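Local coordinates for hypothetical protein (Mesorhizobium loti, PDB 2O2X) that removes the phosphate at C-7 of D-glycero-beta-D-manno-heptose 1,7-bisphosphate, a magnesium-dependent step in ADP-heptose biosynthesis, at residues I65-R70 / A208-G213; S82-A85 / G90-A93; C118-H121 / P127-I130; I193-L196 / S200-G203. One frame throughout, in Å; residues are numbered along the deposited sequence.

Contact 1: residues I65-R70 / A208-G213; sequences IATANR and AIETLG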
ATOM      1  N   ILE A  65       8.290   6.552  -4.160  1.00  9.15           N
ATOM      2  CA  ILE A  65       7.196   6.731  -5.092  1.00  7.60           C
ATOM      3  C   ILE A  65       7.712   7.352  -6.401  1.00  9.56           C
ATOM      4  O   ILE A  65       7.389   6.871  -7.474  1.00 10.44           O
ATOM      5  CB  ILE A  65       6.054   7.578  -4.476  1.00  8.52           C
ATOM      6  CG1 ILE A  65       5.535   6.950  -3.175  1.00  7.97           C
ATOM      7  CG2 ILE A  65       4.889   7.698  -5.449  1.00  9.28           C
ATOM      8  CD1 ILE A  65       4.497   7.764  -2.484  1.00  9.64           C
ATOM      9  N   ALA A  66       8.523   8.396  -6.285  1.00 10.50           N
ATOM     10  CA  ALA A  66       9.104   9.028  -7.481  1.00 11.22           C
ATOM     11  C   ALA A  66       9.891   8.031  -8.332  1.00 10.29           C
ATOM     12  O   ALA A  66       9.782   7.999  -9.563  1.00 10.61           O
ATOM     13  CB  ALA A  66      10.000  10.166  -7.068  1.00 10.54           C
ATOM     14  N   THR A  67      10.694   7.197  -7.686  1.00  9.94           N
ATOM     15  CA  THR A  67      11.493   6.201  -8.392  1.00 10.96           C
ATOM     16  C   THR A  67      10.631   5.199  -9.139  1.00 11.36           C
ATOM     17  O   THR A  67      10.893   4.889 -10.288  1.00 13.15           O
ATOM     18  CB  THR A  67      12.472   5.497  -7.409  1.00 11.64           C
ATOM     19  OG1 THR A  67      13.385   6.470  -6.878  1.00 12.12           O
ATOM     20  CG2 THR A  67      13.250   4.436  -8.062  1.00 11.31           C
ATOM     21  N   ALA A  68       9.599   4.684  -8.481  1.00  9.76           N
ATOM     22  CA  ALA A  68       8.664   3.757  -9.117  1.00  9.55           C
ATOM     23  C   ALA A  68       7.960   4.444 -10.283  1.00  8.96           C
ATOM     24  O   ALA A  68       7.828   3.870 -11.380  1.00 11.11           O
ATOM     25  CB  ALA A  68       7.642   3.253  -8.103  1.00 10.04           C
ATOM     26  N   ASN A  69       7.480   5.655 -10.051  1.00  9.33           N
ATOM     27  CA  ASN A  69       6.795   6.411 -11.104  1.00 10.41           C
ATOM     28  C   ASN A  69       7.690   6.491 -12.364  1.00 11.60           C
ATOM     29  O   ASN A  69       7.246   6.192 -13.482  1.00 12.60           O
ATOM     30  CB  ASN A  69       6.425   7.848 -10.689  1.00  9.34           C
ATOM     31  CG  ASN A  69       5.350   7.969  -9.595  1.00  9.27           C
ATOM     32  OD1 ASN A  69       5.237   9.033  -8.968  1.00 10.72           O
ATOM     33  ND2 ASN A  69       4.546   6.909  -9.377  1.00 10.92           N
ATOM     34  N   ARG A  70       8.938   6.897 -12.161  1.00 13.91           N
ATOM     35  CA  ARG A  70       9.839   7.122 -13.293  0.50 14.12           C
ATOM     36  C   ARG A  70      10.270   5.806 -13.954  1.00 15.12           C
ATOM     37  O   ARG A  70      10.589   5.781 -15.153  1.00 16.15           O
ATOM     38  CB  ARG A  70      11.033   7.994 -12.870  0.50 13.03           C
ATOM     39  CG  ARG A  70      10.648   9.420 -12.435  0.50 17.70           C
ATOM     40  CD  ARG A  70      11.845  10.399 -12.472  0.50 17.71           C
ATOM     41  NE  ARG A  70      12.851  10.181 -11.417  0.50 14.92           N
ATOM     42  CZ  ARG A  70      12.890  10.822 -10.249  0.50 20.46           C
ATOM     43  NH1 ARG A  70      11.970  11.714  -9.932  0.50 19.35           N
ATOM     44  NH2 ARG A  70      13.871  10.582  -9.402  0.50 18.93           N
ATOM     45  N   ALA A 208      16.333  -1.630  -5.537  1.00 11.14           N
ATOM     46  CA  ALA A 208      15.436  -2.755  -5.841  1.00 10.39           C
ATOM     47  C   ALA A 208      14.314  -2.351  -6.822  1.00 12.35           C
ATOM     48  O   ALA A 208      13.963  -3.125  -7.715  1.00 14.88           O
ATOM     49  CB  ALA A 208      14.874  -3.308  -4.559  1.00 10.70           C
ATOM     50  N   ILE A 209      13.783  -1.141  -6.670  1.00 11.84           N
ATOM     51  CA  ILE A 209      12.741  -0.619  -7.562  1.00 12.27           C
ATOM     52  C   ILE A 209      13.338  -0.377  -8.945  1.00 15.26           C
ATOM     53  O   ILE A 209      12.750  -0.768  -9.952  1.00 15.98           O
ATOM     54  CB  ILE A 209      12.153   0.690  -7.029  1.00 11.28           C
ATOM     55  CG1 ILE A 209      11.388   0.434  -5.734  1.00 10.67           C
ATOM     56  CG2 ILE A 209      11.223   1.317  -8.064  1.00 11.83           C
ATOM     57  CD1 ILE A 209      11.050   1.669  -4.945  1.00 12.48           C
ATOM     58  N   GLU A 210      14.518   0.242  -8.986  1.00 15.30           N
ATOM     59  CA  GLU A 210      15.179   0.565 -10.261  1.00 18.32           C
ATOM     60  C   GLU A 210      15.467  -0.675 -11.103  1.00 21.34           C
ATOM     61  O   GLU A 210      15.325  -0.633 -12.331  1.00 23.96           O
ATOM     62  CB  GLU A 210      16.482   1.338 -10.020  1.00 17.90           C
ATOM     63  CG  GLU A 210      16.326   2.784  -9.525  1.00 23.95           C
ATOM     64  CD  GLU A 210      15.886   3.773 -10.607  1.00 34.36           C
ATOM     65  OE1 GLU A 210      15.431   3.341 -11.690  1.00 40.11           O
ATOM     66  OE2 GLU A 210      15.994   4.998 -10.353  1.00 34.56           O
ATOM     67  N   THR A 211      15.840  -1.780 -10.465  1.00 22.21           N
ATOM     68  CA  THR A 211      16.108  -3.012 -11.226  1.00 23.78           C
ATOM     69  C   THR A 211      14.856  -3.480 -11.967  1.00 25.19           C
ATOM     70  O   THR A 211      14.950  -4.093 -13.031  1.00 26.88           O
ATOM     71  CB  THR A 211      16.627  -4.175 -10.361  1.00 26.90           C
ATOM     72  OG1 THR A 211      15.620  -4.585  -9.434  1.00 32.89           O
ATOM     73  CG2 THR A 211      17.867  -3.789  -9.616  1.00 26.28           C
ATOM     74  N   LEU A 212      13.687  -3.176 -11.426  1.00 25.76           N
ATOM     75  CA  LEU A 212      12.435  -3.539 -12.073  1.00 26.80           C
ATOM     76  C   LEU A 212      12.031  -2.626 -13.237  1.00 27.93           C
ATOM     77  O   LEU A 212      11.083  -2.950 -13.942  1.00 30.79           O
ATOM     78  CB  LEU A 212      11.313  -3.557 -11.046  1.00 24.54           C
ATOM     79  CG  LEU A 212      11.635  -4.444  -9.844  1.00 29.20           C
ATOM     80  CD1 LEU A 212      10.572  -4.284  -8.818  1.00 23.56           C
ATOM     81  CD2 LEU A 212      11.805  -5.894 -10.270  1.00 30.80           C
ATOM     82  N   GLY A 213      12.724  -1.503 -13.426  1.00 27.81           N
ATOM     83  CA  GLY A 213      12.365  -0.507 -14.447  1.00 30.79           C
ATOM     84  C   GLY A 213      12.325  -0.986 -15.897  1.00 35.80           C
ATOM     85  O   GLY A 213      12.994  -1.954 -16.268  1.00 35.85           O
TER
HETATM   86  O   HOH W   1      15.999   6.723  -7.947  1.00 16.65           O
HETATM   87  O   HOH W   2      13.344   5.349 -11.658  1.00 22.72           O

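Contact 2: residues S82-A85 / G90-A93; sequences SGIA and GWSA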
ATOM      1  N   SER A  82      -9.521  -0.222   9.769  1.00  9.67           N
ATOM      2  CA  SER A  82     -10.380  -0.849  10.780  1.00  9.84           C
ATOM      3  C   SER A  82     -11.259   0.142  11.504  1.00 11.73           C
ATOM      4  O   SER A  82     -12.281  -0.253  12.060  1.00 10.08           O
ATOM      5  CB  SER A  82      -9.542  -1.601  11.807  1.00 11.88           C
ATOM      6  OG  SER A  82      -8.826  -0.698  12.634  1.00 15.47           O
ATOM      7  N   GLY A  83     -10.904   1.421  11.490  1.00 10.92           N
ATOM      8  CA  GLY A  83     -11.718   2.424  12.160  1.00 11.29           C
ATOM      9  C   GLY A  83     -13.126   2.454  11.608  1.00 11.67           C
ATOM     10  O   GLY A  83     -14.050   2.864  12.303  1.00 11.73           O
ATOM     11  N   ILE A  84     -13.306   2.035  10.348  1.00 10.01           N
ATOM     12  CA  ILE A  84     -14.623   1.990   9.734  1.00 11.34           C
ATOM     13  C   ILE A  84     -15.494   0.932  10.404  1.00 12.33           C
ATOM     14  O   ILE A  84     -16.611   1.237  10.800  1.00 12.96           O
ATOM     15  CB  ILE A  84     -14.512   1.815   8.180  1.00 10.57           C
ATOM     16  CG1 ILE A  84     -13.811   3.046   7.600  1.00 10.02           C
ATOM     17  CG2 ILE A  84     -15.887   1.646   7.554  1.00 11.54           C
ATOM     18  CD1 ILE A  84     -13.469   2.972   6.139  1.00 12.29           C
ATOM     19  N   ALA A  85     -14.990  -0.281  10.578  1.00 10.74           N
ATOM     20  CA  ALA A  85     -15.736  -1.315  11.290  1.00 11.96           C
ATOM     21  C   ALA A  85     -16.028  -0.929  12.730  1.00 12.42           C
ATOM     22  O   ALA A  85     -17.039  -1.371  13.312  1.00 13.00           O
ATOM     23  CB  ALA A  85     -15.004  -2.630  11.259  1.00 11.74           C
ATOM     24  N   GLY A  90     -16.432   6.536   8.570  1.00 10.36           N
ATOM     25  CA  GLY A  90     -16.972   5.763   7.464  1.00 10.46           C
ATOM     26  C   GLY A  90     -16.222   5.957   6.168  1.00  9.74           C
ATOM     27  O   GLY A  90     -15.183   6.632   6.102  1.00  9.61           O
ATOM     28  N   TRP A  91     -16.751   5.360   5.114  1.00 10.22           N
ATOM     29  CA  TRP A  91     -16.138   5.440   3.804  1.00  8.88           C
ATOM     30  C   TRP A  91     -16.094   6.846   3.255  1.00 10.58           C
ATOM     31  O   TRP A  91     -15.218   7.149   2.469  1.00 11.19           O
ATOM     32  CB  TRP A  91     -16.779   4.491   2.805  1.00  9.52           C
ATOM     33  CG  TRP A  91     -16.390   3.055   3.028  1.00  8.72           C
ATOM     34  CD1 TRP A  91     -17.220   2.033   3.319  1.00 10.93           C
ATOM     35  CD2 TRP A  91     -15.066   2.483   2.933  1.00  6.65           C
ATOM     36  NE1 TRP A  91     -16.515   0.857   3.442  1.00 10.11           N
ATOM     37  CE2 TRP A  91     -15.188   1.104   3.198  1.00 10.38           C
ATOM     38  CE3 TRP A  91     -13.797   3.014   2.649  1.00  7.77           C
ATOM     39  CZ2 TRP A  91     -14.093   0.227   3.178  1.00  8.32           C
ATOM     40  CZ3 TRP A  91     -12.698   2.145   2.647  1.00  9.47           C
ATOM     41  CH2 TRP A  91     -12.860   0.767   2.917  1.00  9.38           C
ATOM     42  N   SER A  92     -17.023   7.728   3.653  1.00 11.89           N
ATOM     43  CA  SER A  92     -16.946   9.111   3.178  0.60 11.17           C
ATOM     44  C   SER A  92     -15.732   9.851   3.737  1.00 10.28           C
ATOM     45  O   SER A  92     -15.061  10.600   3.030  1.00 11.87           O
ATOM     46  CB  SER A  92     -18.238   9.855   3.503  0.60 12.51           C
ATOM     47  OG  SER A  92     -19.257   9.354   2.656  0.60 15.86           O
ATOM     48  N   ALA A  93     -15.439   9.600   5.002  1.00  9.66           N
ATOM     49  CA  ALA A  93     -14.236  10.159   5.600  1.00  9.20           C
ATOM     50  C   ALA A  93     -12.981   9.584   4.935  1.00  9.08           C
ATOM     51  O   ALA A  93     -12.027  10.319   4.656  1.00 10.21           O
ATOM     52  CB  ALA A  93     -14.212   9.918   7.072  1.00 11.54           C
TER

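Contact 3: residues C118-H121 / P127-I130; sequences CAYH and PLAI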
ATOM      1  N   CYS A 118      -9.500  -2.089   3.166  1.00  8.70           N
ATOM      2  CA  CYS A 118     -10.318  -3.107   3.846  1.00  7.36           C
ATOM      3  C   CYS A 118     -10.735  -2.620   5.219  1.00  7.59           C
ATOM      4  O   CYS A 118      -9.880  -2.353   6.060  1.00  9.01           O
ATOM      5  CB  CYS A 118      -9.568  -4.405   3.973  1.00  7.84           C
ATOM      6  SG  CYS A 118     -10.650  -5.693   4.712  1.00 11.51           S
ATOM      7  N   ALA A 119     -12.051  -2.536   5.450  1.00  8.07           N
ATOM      8  CA  ALA A 119     -12.618  -2.014   6.706  1.00  8.81           C
ATOM      9  C   ALA A 119     -12.802  -3.070   7.785  1.00 10.09           C
ATOM     10  O   ALA A 119     -12.921  -2.723   8.964  1.00 11.58           O
ATOM     11  CB  ALA A 119     -13.936  -1.360   6.434  1.00 10.39           C
ATOM     12  N   TYR A 120     -12.898  -4.333   7.394  1.00  9.63           N
ATOM     13  CA  TYR A 120     -13.330  -5.385   8.313  1.00  9.65           C
ATOM     14  C   TYR A 120     -12.363  -5.586   9.472  1.00 10.77           C
ATOM     15  O   TYR A 120     -11.136  -5.636   9.283  1.00 13.26           O
ATOM     16  CB  TYR A 120     -13.450  -6.703   7.568  1.00 10.35           C
ATOM     17  CG  TYR A 120     -14.466  -6.714   6.436  1.00 10.10           C
ATOM     18  CD1 TYR A 120     -15.801  -6.400   6.663  1.00 12.32           C
ATOM     19  CD2 TYR A 120     -14.098  -7.077   5.143  1.00 12.83           C
ATOM     20  CE1 TYR A 120     -16.750  -6.432   5.610  1.00 12.19           C
ATOM     21  CE2 TYR A 120     -15.039  -7.118   4.095  1.00 12.27           C
ATOM     22  CZ  TYR A 120     -16.348  -6.800   4.344  1.00 14.90           C
ATOM     23  OH  TYR A 120     -17.261  -6.826   3.305  1.00 16.02           O
ATOM     24  N   HIS A 121     -12.890  -5.733  10.685  1.00 11.06           N
ATOM     25  CA  HIS A 121     -12.038  -5.972  11.843  1.00 10.49           C
ATOM     26  C   HIS A 121     -12.804  -6.707  12.922  1.00 12.28           C
ATOM     27  O   HIS A 121     -13.974  -6.410  13.148  1.00 10.71           O
ATOM     28  CB  HIS A 121     -11.513  -4.631  12.371  1.00 10.10           C
ATOM     29  CG  HIS A 121     -10.452  -4.740  13.427  1.00 12.79           C
ATOM     30  ND1 HIS A 121     -10.735  -4.879  14.773  1.00 14.70           N
ATOM     31  CD2 HIS A 121      -9.103  -4.692  13.331  1.00 13.65           C
ATOM     32  CE1 HIS A 121      -9.600  -4.930  15.452  1.00 15.66           C
ATOM     33  NE2 HIS A 121      -8.594  -4.809  14.603  1.00 15.37           N
ATOM     34  N   PRO A 127     -22.223  -5.392  11.233  1.00 11.89           N
ATOM     35  CA  PRO A 127     -21.931  -6.336  10.165  1.00 12.63           C
ATOM     36  C   PRO A 127     -20.504  -6.318   9.605  1.00 12.32           C
ATOM     37  O   PRO A 127     -20.077  -7.286   8.986  1.00 13.08           O
ATOM     38  CB  PRO A 127     -22.972  -5.988   9.079  1.00 15.23           C
ATOM     39  CG  PRO A 127     -23.393  -4.657   9.367  1.00 15.21           C
ATOM     40  CD  PRO A 127     -23.241  -4.410  10.842  1.00 14.36           C
ATOM     41  N   LEU A 128     -19.783  -5.225   9.850  1.00 12.56           N
ATOM     42  CA  LEU A 128     -18.379  -5.142   9.424  1.00 12.02           C
ATOM     43  C   LEU A 128     -17.386  -5.810  10.375  1.00 12.53           C
ATOM     44  O   LEU A 128     -16.191  -5.848  10.079  1.00 12.39           O
ATOM     45  CB  LEU A 128     -17.953  -3.683   9.197  1.00 14.01           C
ATOM     46  CG  LEU A 128     -18.740  -2.898   8.140  1.00 14.29           C
ATOM     47  CD1 LEU A 128     -18.298  -1.456   8.123  1.00 16.76           C
ATOM     48  CD2 LEU A 128     -18.612  -3.533   6.792  1.00 16.04           C
ATOM     49  N   ALA A 129     -17.870  -6.349  11.496  1.00 10.41           N
ATOM     50  CA  ALA A 129     -17.012  -7.021  12.488  1.00  8.92           C
ATOM     51  C   ALA A 129     -16.637  -8.474  12.071  1.00 10.08           C
ATOM     52  O   ALA A 129     -16.743  -9.427  12.843  1.00 10.70           O
ATOM     53  CB  ALA A 129     -17.641  -6.963  13.828  1.00 10.61           C
ATOM     54  N   ILE A 130     -16.183  -8.619  10.826  1.00 10.98           N
ATOM     55  CA  ILE A 130     -15.666  -9.860  10.297  1.00 11.44           C
ATOM     56  C   ILE A 130     -14.218  -9.985  10.708  1.00 13.63           C
ATOM     57  O   ILE A 130     -13.413  -9.062  10.399  1.00 14.84           O
ATOM     58  CB  ILE A 130     -15.798  -9.902   8.762  1.00 10.40           C
ATOM     59  CG1 ILE A 130     -17.301  -9.825   8.407  1.00 12.06           C
ATOM     60  CG2 ILE A 130     -15.117 -11.124   8.195  1.00 13.45           C
ATOM     61  CD1 ILE A 130     -17.612  -9.728   6.963  1.00 13.90           C
TER
HETATM   62  O   HOH W   3     -11.079  -8.942   9.077  1.00 12.71           O

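Contact 4: residues I193-L196 / S200-G203; sequences IRPL and SELG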
ATOM      1  N   ILE A 193      12.605  -9.732   4.942  1.00 10.18           N
ATOM      2  CA  ILE A 193      12.236  -8.418   5.497  1.00 10.21           C
ATOM      3  C   ILE A 193      13.491  -7.574   5.556  1.00 10.44           C
ATOM      4  O   ILE A 193      14.477  -7.948   6.204  1.00 10.69           O
ATOM      5  CB  ILE A 193      11.599  -8.511   6.881  1.00  9.45           C
ATOM      6  CG1 ILE A 193      10.281  -9.295   6.779  1.00  7.17           C
ATOM      7  CG2 ILE A 193      11.323  -7.145   7.416  1.00  9.20           C
ATOM      8  CD1 ILE A 193       9.611  -9.658   8.075  1.00  9.67           C
ATOM      9  N   ARG A 194      13.480  -6.480   4.801  1.00  9.33           N
ATOM     10  CA  ARG A 194      14.599  -5.560   4.695  1.00  9.86           C
ATOM     11  C   ARG A 194      14.320  -4.386   5.624  1.00 10.01           C
ATOM     12  O   ARG A 194      13.202  -3.878   5.659  1.00  9.99           O
ATOM     13  CB  ARG A 194      14.737  -5.055   3.253  1.00 12.22           C
ATOM     14  CG  ARG A 194      14.818  -6.133   2.202  1.00 13.64           C
ATOM     15  CD  ARG A 194      16.076  -6.926   2.304  1.00 14.37           C
ATOM     16  NE  ARG A 194      16.224  -7.847   1.186  1.00 13.85           N
ATOM     17  CZ  ARG A 194      17.177  -8.771   1.133  1.00 16.99           C
ATOM     18  NH1 ARG A 194      18.024  -8.892   2.144  1.00 17.33           N
ATOM     19  NH2 ARG A 194      17.243  -9.593   0.080  1.00 17.04           N
ATOM     20  N   PRO A 195      15.310  -3.932   6.384  1.00  9.97           N
ATOM     21  CA  PRO A 195      15.078  -2.814   7.289  1.00  9.89           C
ATOM     22  C   PRO A 195      14.949  -1.490   6.518  1.00  9.31           C
ATOM     23  O   PRO A 195      15.594  -1.325   5.501  1.00  9.37           O
ATOM     24  CB  PRO A 195      16.332  -2.821   8.170  1.00 11.89           C
ATOM     25  CG  PRO A 195      17.366  -3.372   7.301  1.00 10.04           C
ATOM     26  CD  PRO A 195      16.713  -4.402   6.436  1.00  9.57           C
ATOM     27  N   LEU A 196      14.081  -0.601   6.974  1.00  9.42           N
ATOM     28  CA  LEU A 196      13.979   0.750   6.380  1.00  9.30           C
ATOM     29  C   LEU A 196      13.992   1.816   7.474  1.00  9.34           C
ATOM     30  O   LEU A 196      12.958   2.337   7.880  1.00 10.10           O
ATOM     31  CB  LEU A 196      12.746   0.851   5.478  1.00  9.59           C
ATOM     32  CG  LEU A 196      12.535   2.131   4.645  1.00 10.97           C
ATOM     33  CD1 LEU A 196      13.783   2.525   3.873  1.00 12.21           C
ATOM     34  CD2 LEU A 196      11.338   1.999   3.717  1.00 10.83           C
ATOM     35  N   SER A 200      20.492   5.152   4.010  1.00 11.85           N
ATOM     36  CA  SER A 200      21.180   4.053   3.377  1.00 12.31           C
ATOM     37  C   SER A 200      20.218   2.931   3.011  1.00 10.50           C
ATOM     38  O   SER A 200      20.289   2.370   1.925  1.00 12.36           O
ATOM     39  CB  SER A 200      22.297   3.531   4.279  1.00 17.30           C
ATOM     40  OG  SER A 200      22.962   2.459   3.653  1.00 23.79           O
ATOM     41  N   GLU A 201      19.327   2.618   3.954  1.00  9.61           N
ATOM     42  CA  GLU A 201      18.333   1.579   3.740  1.00 10.73           C
ATOM     43  C   GLU A 201      17.312   1.985   2.687  1.00 11.43           C
ATOM     44  O   GLU A 201      16.867   1.127   1.920  1.00 10.14           O
ATOM     45  CB  GLU A 201      17.737   1.164   5.073  1.00 10.09           C
ATOM     46  CG  GLU A 201      18.797   0.359   5.877  1.00  9.52           C
ATOM     47  CD  GLU A 201      18.492   0.114   7.347  1.00 13.45           C
ATOM     48  OE1 GLU A 201      17.447   0.553   7.881  1.00 12.35           O
ATOM     49  OE2 GLU A 201      19.341  -0.553   7.996  1.00 15.06           O
ATOM     50  N   LEU A 202      16.946   3.263   2.610  1.00 10.63           N
ATOM     51  CA  LEU A 202      16.106   3.752   1.526  1.00 10.91           C
ATOM     52  C   LEU A 202      16.809   3.491   0.199  1.00 10.46           C
ATOM     53  O   LEU A 202      16.201   3.049  -0.756  1.00  9.16           O
ATOM     54  CB  LEU A 202      15.778   5.229   1.713  1.00  9.90           C
ATOM     55  CG  LEU A 202      15.061   5.909   0.553  1.00 10.72           C
ATOM     56  CD1 LEU A 202      13.731   5.260   0.275  1.00 13.18           C
ATOM     57  CD2 LEU A 202      14.868   7.356   0.825  1.00 11.92           C
ATOM     58  N   GLY A 203      18.124   3.692   0.164  1.00 10.50           N
ATOM     59  CA  GLY A 203      18.895   3.388  -1.038  1.00 10.89           C
ATOM     60  C   GLY A 203      18.758   1.965  -1.509  1.00 12.08           C
ATOM     61  O   GLY A 203      18.710   1.723  -2.708  1.00 11.74           O
TER

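Contact 1: residues I65-R70 / A208-G213
Thr67 of helix 62-71 and Ile209 of helix 199-211 meet methyl to methyl, CG2 to CG2 at 3.7 Å, and no direct hydrogen bond joins the two segments. Ile209 CG2 also reaches the backbone of the facing helix, 3.7 Å from Ala68 CA, with Ala68 CB slightly farther off. Thr67 CG2 stands anti to the backbone N, OG1 taking the place beside it (chi1 -63°), and so projects between the Ile209 branch and the carboxylate of Glu210, whose OE2 lies 3.6 Å from the same methyl. The Glu210 chain bends at its second torsion (chi2 -75°), which brings its acid end back toward Thr67 at roughly a right angle to that side chain.

The polar part runs through two waters. One donates to Thr67 OG1 at 2.8 Å and to Glu210 OE2 at 3.0 Å; the other donates to the backbone Thr67 O at 2.8 Å and makes a weak bond to Glu210 OE1. Both carboxylate oxygens are thus tied to Thr67 by solvent at the exposed border of the contact, while Thr67 OG1 also bonds to Pro63 O, one turn earlier in its helix.

Beneath the methyls lies the central sheet: Ala68 and Ile209 both touch Leu34, and Ile209 also touches Leu158. Neighbouring helices side by side over adjacent parallel strands, 34-36 and 158-161, are characteristic of the Rossmann-like alpha/beta core of HAD phosphatases.

Contact 2: residues S82-A85 / G90-A93
Ile84 CD1 sits on one face of the Trp91 indole, a CH-pi contact between two successive helices, 82-85 and 91-107, that follow strand 75-80 in the HAD fold. CD1 is 3.5 Å from the centroid of the six-membered ring and 13° off its normal, that is, almost directly over the ring. The rest of the isoleucine packs more loosely against the backbone: CG1 passes 4.0 Å from Gly90 C, at the N-cap position of the longer helix.

Extension about chi2 (173°) carries CD1 to the far end of the isoleucine and onto the ring. The indole is itself held from outside the two segments. Its NE1 bonds to Pro15 O, Phe94 meets it edge-to-face, and Trp18 packs against it with the ring planes at about 30°; Ala119 touches it as well. Ser82, which opens the short helix, is probably a substrate-binding residue. The Trp91 side chain is about 7 Å from that of Thr79, which probably stabilises the phosphoryl group. Of the indole atoms, CE3 comes nearest to Ile84 CD1, at 3.5 Å.

Contact 3: residues C118-H121 / P127-I130
Leu128 O faces the backbone of Tyr120 and His121, receiving a weak hydrogen bond from His121 N (3.4 Å, 155° at the hydrogen) and a CA-H...O contact from Tyr120 CA at 3.4 Å. The same oxygen takes a weak bond from Ile130 N, closing an inverse gamma turn centred on Ala129. A second CA-H...O contact runs the other way, from Ala129 CA to His121 O at 3.2 Å, and one water donates to Ile130 O at 2.7 Å and, weakly, to Tyr120 O.

The Tyr120 ring is the main side-chain surface. Its CG is anti to the carbonyl carbon (chi1 -61°), which lays the ring beside Ile130. Ile130 CD1 lies over one face, 4.0 Å from the centroid and 26° off the normal, in a CH-pi contact offset toward the rim, the two side chains running side by side in the same direction. Leu128 CA lies in the ring plane at its edge, while CD2 rises to the side opposite Ile130 CD1, 3.6 Å from Tyr120 CE1.

Both segments belong to the long loop that follows strand 114-118 of the central sheet of the HAD fold and carries Arg136 and Lys137, both probable substrate-binding residues. Glu14 OE1 bonds to Tyr120 OH, and His133 packs against the ring. His121, its ND1 bonded to Ala123 N, has its side chain about 3 Å from that of Ser82 and touches Arg136.

Contact 4: residues I193-L196 / S200-G203
The Glu201 carboxylate lies with one face against the Pro195 ring, whose CB and CG both stand over that face; CG is 3.5 Å from Glu201 OE2 and CB is 3.6 Å from Glu201 OE1. Pro195 thus gives the charged group an apolar floor, the two side chains crossing at about a right angle. The backbone carbonyl of the proline lies on the same side of the carboxylate plane, nearer the root of the glutamate, where Pro195 O is 3.3 Å from Glu201 CB. Beyond CG the glutamate is extended (chi2 167°), a shape that carries its acid end over the proline ring. No hydrogen bond crosses the contact; the charge is met from the intervening turn instead, by a salt bridge from Arg197 NH2 to Glu201 OE2, and the bridge probably favours the ionised acid.

Leu196 makes the other half of the packing. Its CB points away from the helix, yet CD1 returns to it, 3.5 Å from Leu202 N and 4.0 Å from Leu202 CB, so that one methyl lies against the backbone where Glu201 passes into Leu202.

Residues 197 and 198 join the strand to the helix, a tight turn linking the sheet of the HAD-like alpha/beta fold to its last helix, 199-211, and Asp198 OD1 bonds to Glu201 N near the helix start. Strand 191-196 pairs with 177-181 on one side and with 186-188 on the other: Leu196 bonds through its backbone to Leu180 and Asp182 and touches Trp179 and Val181, while Ile193 bonds to Ala186.

In the fold
The four contacts fall into two pairs on opposite sides of the chain's centre. Contacts 1 and 4 share helix 199-211, with centres 15 Å apart; contact 4 marks its start beside the sheet and contact 1 its far end against helix 62-71. Contacts 2 and 3, centres 10 Å apart, touch directly: Trp91 CZ2 meets Ala119 CB at 3.6 Å, and Ser82 CB, of a probable substrate-binding residue, meets His121 CD2 at 3.5 Å. The centres of contacts 1 and 3 are 34 Å apart. Contact 4 is nearer the probable magnesium site, the Leu196 side chain lying about 8 Å from that of Asp162, whereas contact 1 lies away from the site.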